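Local atomic coordinates of AOC_like domain-containing protein (Frankia sp. Cc1.17, PDB entry 7DVI), a protein that catalyses an exo-selective intermolecular Diels-Alder reaction and probably has isomerase activity, with an allene oxide cyclase-like barrel. Residues Y86-F91 with V114-V119. Residues are numbered along the deposited sequence; the frame is centred on the assembly and turned at random. Where two conformers were deposited one is given.
With EDO (1,2-ethanediol), chain R.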
loop_
_atom_site.group_PDB
_atom_site.type_symbol
_atom_site.label_atom_id
_atom_site.label_comp_id
_atom_site.label_asym_id
_atom_site.label_seq_id
_atom_site.Cartn_x
_atom_site.Cartn_y
_atom_site.Cartn_z
ATOM N N TYR A 86 6.500 -3.006 6.749
ATOM C CA TYR A 86 7.508 -2.005 7.147
ATOM C C TYR A 86 6.814 -0.635 7.327
ATOM O O TYR A 86 5.877 -0.272 6.562
ATOM C CB TYR A 86 8.574 -1.858 6.063
ATOM C CG TYR A 86 9.534 -2.998 5.966
ATOM C CD1 TYR A 86 9.196 -4.145 5.261
ATOM C CD2 TYR A 86 10.802 -2.923 6.537
ATOM C CE1 TYR A 86 10.069 -5.214 5.175
ATOM C CE2 TYR A 86 11.704 -3.981 6.408
ATOM C CZ TYR A 86 11.315 -5.139 5.768
ATOM O OH TYR A 86 12.175 -6.194 5.661
ATOM N N SER A 87 7.246 0.078 8.345
ATOM C CA SER A 87 6.859 1.481 8.624
ATOM C C SER A 87 8.090 2.250 9.082
ATOM O O SER A 87 8.734 1.777 10.069
ATOM C CB SER A 87 5.802 1.540 9.673
ATOM O OG SER A 87 5.143 2.778 9.610
ATOM N N GLU A 88 8.338 3.407 8.475
ATOM C CA GLU A 88 9.489 4.222 8.878
ATOM C C GLU A 88 9.250 5.726 8.610
ATOM O O GLU A 88 8.429 6.094 7.755
ATOM C CB GLU A 88 10.744 3.761 8.141
ATOM C CG GLU A 88 10.689 3.954 6.677
ATOM C CD GLU A 88 11.742 3.194 5.915
ATOM O OE1 GLU A 88 12.925 3.181 6.389
ATOM O OE2 GLU A 88 11.399 2.746 4.793
ATOM N N ASP A 89 10.100 6.515 9.228
ATOM C CA ASP A 89 10.206 7.981 8.979
ATOM C C ASP A 89 11.663 8.317 8.626
ATOM O O ASP A 89 12.562 7.941 9.404
ATOM C CB ASP A 89 9.670 8.706 10.188
ATOM C CG ASP A 89 8.236 8.303 10.473
ATOM O OD1 ASP A 89 7.385 8.615 9.641
ATOM O OD2 ASP A 89 8.009 7.635 11.507
ATOM N N LEU A 90 11.844 8.999 7.493
ATOM C CA LEU A 90 13.147 9.457 6.956
ATOM C C LEU A 90 13.259 10.968 7.192
ATOM O O LEU A 90 12.301 11.712 6.837
ATOM C CB LEU A 90 13.213 9.082 5.483
ATOM C CG LEU A 90 13.048 7.580 5.206
ATOM C CD1 LEU A 90 11.634 7.264 4.728
ATOM C CD2 LEU A 90 14.056 7.089 4.179
ATOM N N PHE A 91 14.298 11.352 7.927
ATOM C CA PHE A 91 14.630 12.755 8.282
ATOM C C PHE A 91 15.864 13.121 7.454
ATOM O O PHE A 91 16.948 12.597 7.743
ATOM C CB PHE A 91 14.852 12.808 9.787
ATOM C CG PHE A 91 13.589 12.580 10.568
ATOM C CD1 PHE A 91 12.748 13.631 10.898
ATOM C CD2 PHE A 91 13.228 11.281 10.948
ATOM C CE1 PHE A 91 11.583 13.416 11.616
ATOM C CE2 PHE A 91 12.084 11.066 11.694
ATOM C CZ PHE A 91 11.241 12.123 11.999
ATOM N N VAL A 114 13.152 -4.276 -3.102
ATOM C CA VAL A 114 11.820 -4.166 -2.461
ATOM C C VAL A 114 11.500 -2.685 -2.280
ATOM O O VAL A 114 12.400 -1.839 -2.411
ATOM C CB VAL A 114 11.800 -4.933 -1.128
ATOM C CG1 VAL A 114 12.118 -6.421 -1.331
ATOM C CG2 VAL A 114 12.723 -4.320 -0.083
ATOM N N GLY A 115 10.257 -2.392 -1.948
ATOM C CA GLY A 115 9.885 -1.079 -1.385
ATOM C C GLY A 115 8.387 -0.900 -1.335
ATOM O O GLY A 115 7.625 -1.884 -1.581
ATOM N N TYR A 116 7.961 0.328 -1.032
ATOM C CA TYR A 116 6.547 0.607 -0.704
ATOM C C TYR A 116 6.303 2.120 -0.758
ATOM O O TYR A 116 7.247 2.924 -0.859
ATOM C CB TYR A 116 6.243 0.056 0.692
ATOM C CG TYR A 116 7.423 0.115 1.630
ATOM C CD1 TYR A 116 7.838 1.287 2.232
ATOM C CD2 TYR A 116 8.156 -1.032 1.901
ATOM C CE1 TYR A 116 8.956 1.316 3.053
ATOM C CE2 TYR A 116 9.275 -1.010 2.697
ATOM C CZ TYR A 116 9.704 0.169 3.270
ATOM O OH TYR A 116 10.818 0.153 4.095
ATOM N N PRO A 117 5.023 2.515 -0.725
ATOM C CA PRO A 117 4.655 3.923 -0.851
ATOM C C PRO A 117 5.279 4.819 0.225
ATOM O O PRO A 117 5.480 4.430 1.358
ATOM C CB PRO A 117 3.117 3.918 -0.769
ATOM C CG PRO A 117 2.750 2.510 -1.237
ATOM C CD PRO A 117 3.843 1.625 -0.695
ATOM N N ALA A 118 5.479 6.065 -0.199
ATOM C CA ALA A 118 6.071 7.135 0.599
ATOM C C ALA A 118 5.320 8.444 0.303
ATOM O O ALA A 118 4.858 8.630 -0.830
ATOM C CB ALA A 118 7.531 7.227 0.263
ATOM N N VAL A 119 5.186 9.267 1.326
ATOM C CA VAL A 119 4.493 10.582 1.237
ATOM C C VAL A 119 5.403 11.620 1.883
ATOM O O VAL A 119 5.942 11.388 2.996
ATOM C CB VAL A 119 3.088 10.564 1.884
ATOM C CG1 VAL A 119 3.114 10.172 3.349
ATOM C CG2 VAL A 119 2.390 11.920 1.714
HETATM C C1 EDO R . 15.102 -5.619 7.627
HETATM O O1 EDO R . 14.458 -5.880 6.421
HETATM C C2 EDO R . 15.696 -4.259 7.644
HETATM O O2 EDO R . 16.706 -4.086 8.639
#
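Y86 and Y116 have the closest pair of CA atoms, 8.3 Å apart, between 86-91 and 114-119, segments of two barrel strands separated in the antiparallel sheet by strand 95-104. Because 95-104 lies between them, these two strands do not pair with each other, and side chains inside the barrel make the contact. The Y116 ring reaches inward past the base of Y86, its CE2 lying 3.5 Å from Y86 CB. The two ring planes are only 16° apart, yet slid so far that they barely overlap, with centroids 5.7 Å apart. With CG anti to the carbonyl carbon (chi1 -73°), the Y86 ring is carried past the Y116 hydroxyl, leaving CB as its closest atom to Y116. Y86 OH lies 2.4 Å from O1 of a 1,2-ethanediol, so short that the distance itself is doubtful.

The polar link is the hydrogen bond from Y116 OH to E88 OE2, 2.7 Å long. OE2 sits at the edge of the tyrosine ring, in its plane, whereas the hydroxyl meets the carboxylate from above, 51° out of plane. R132 forms a salt bridge with the same OE2, and T67 hydrogen-bonds OE1. Buried E88 thus has both oxygens engaged, and a dimethyl sulfoxide about 4 Å from the Y116 side chain is consistent with a pocket here.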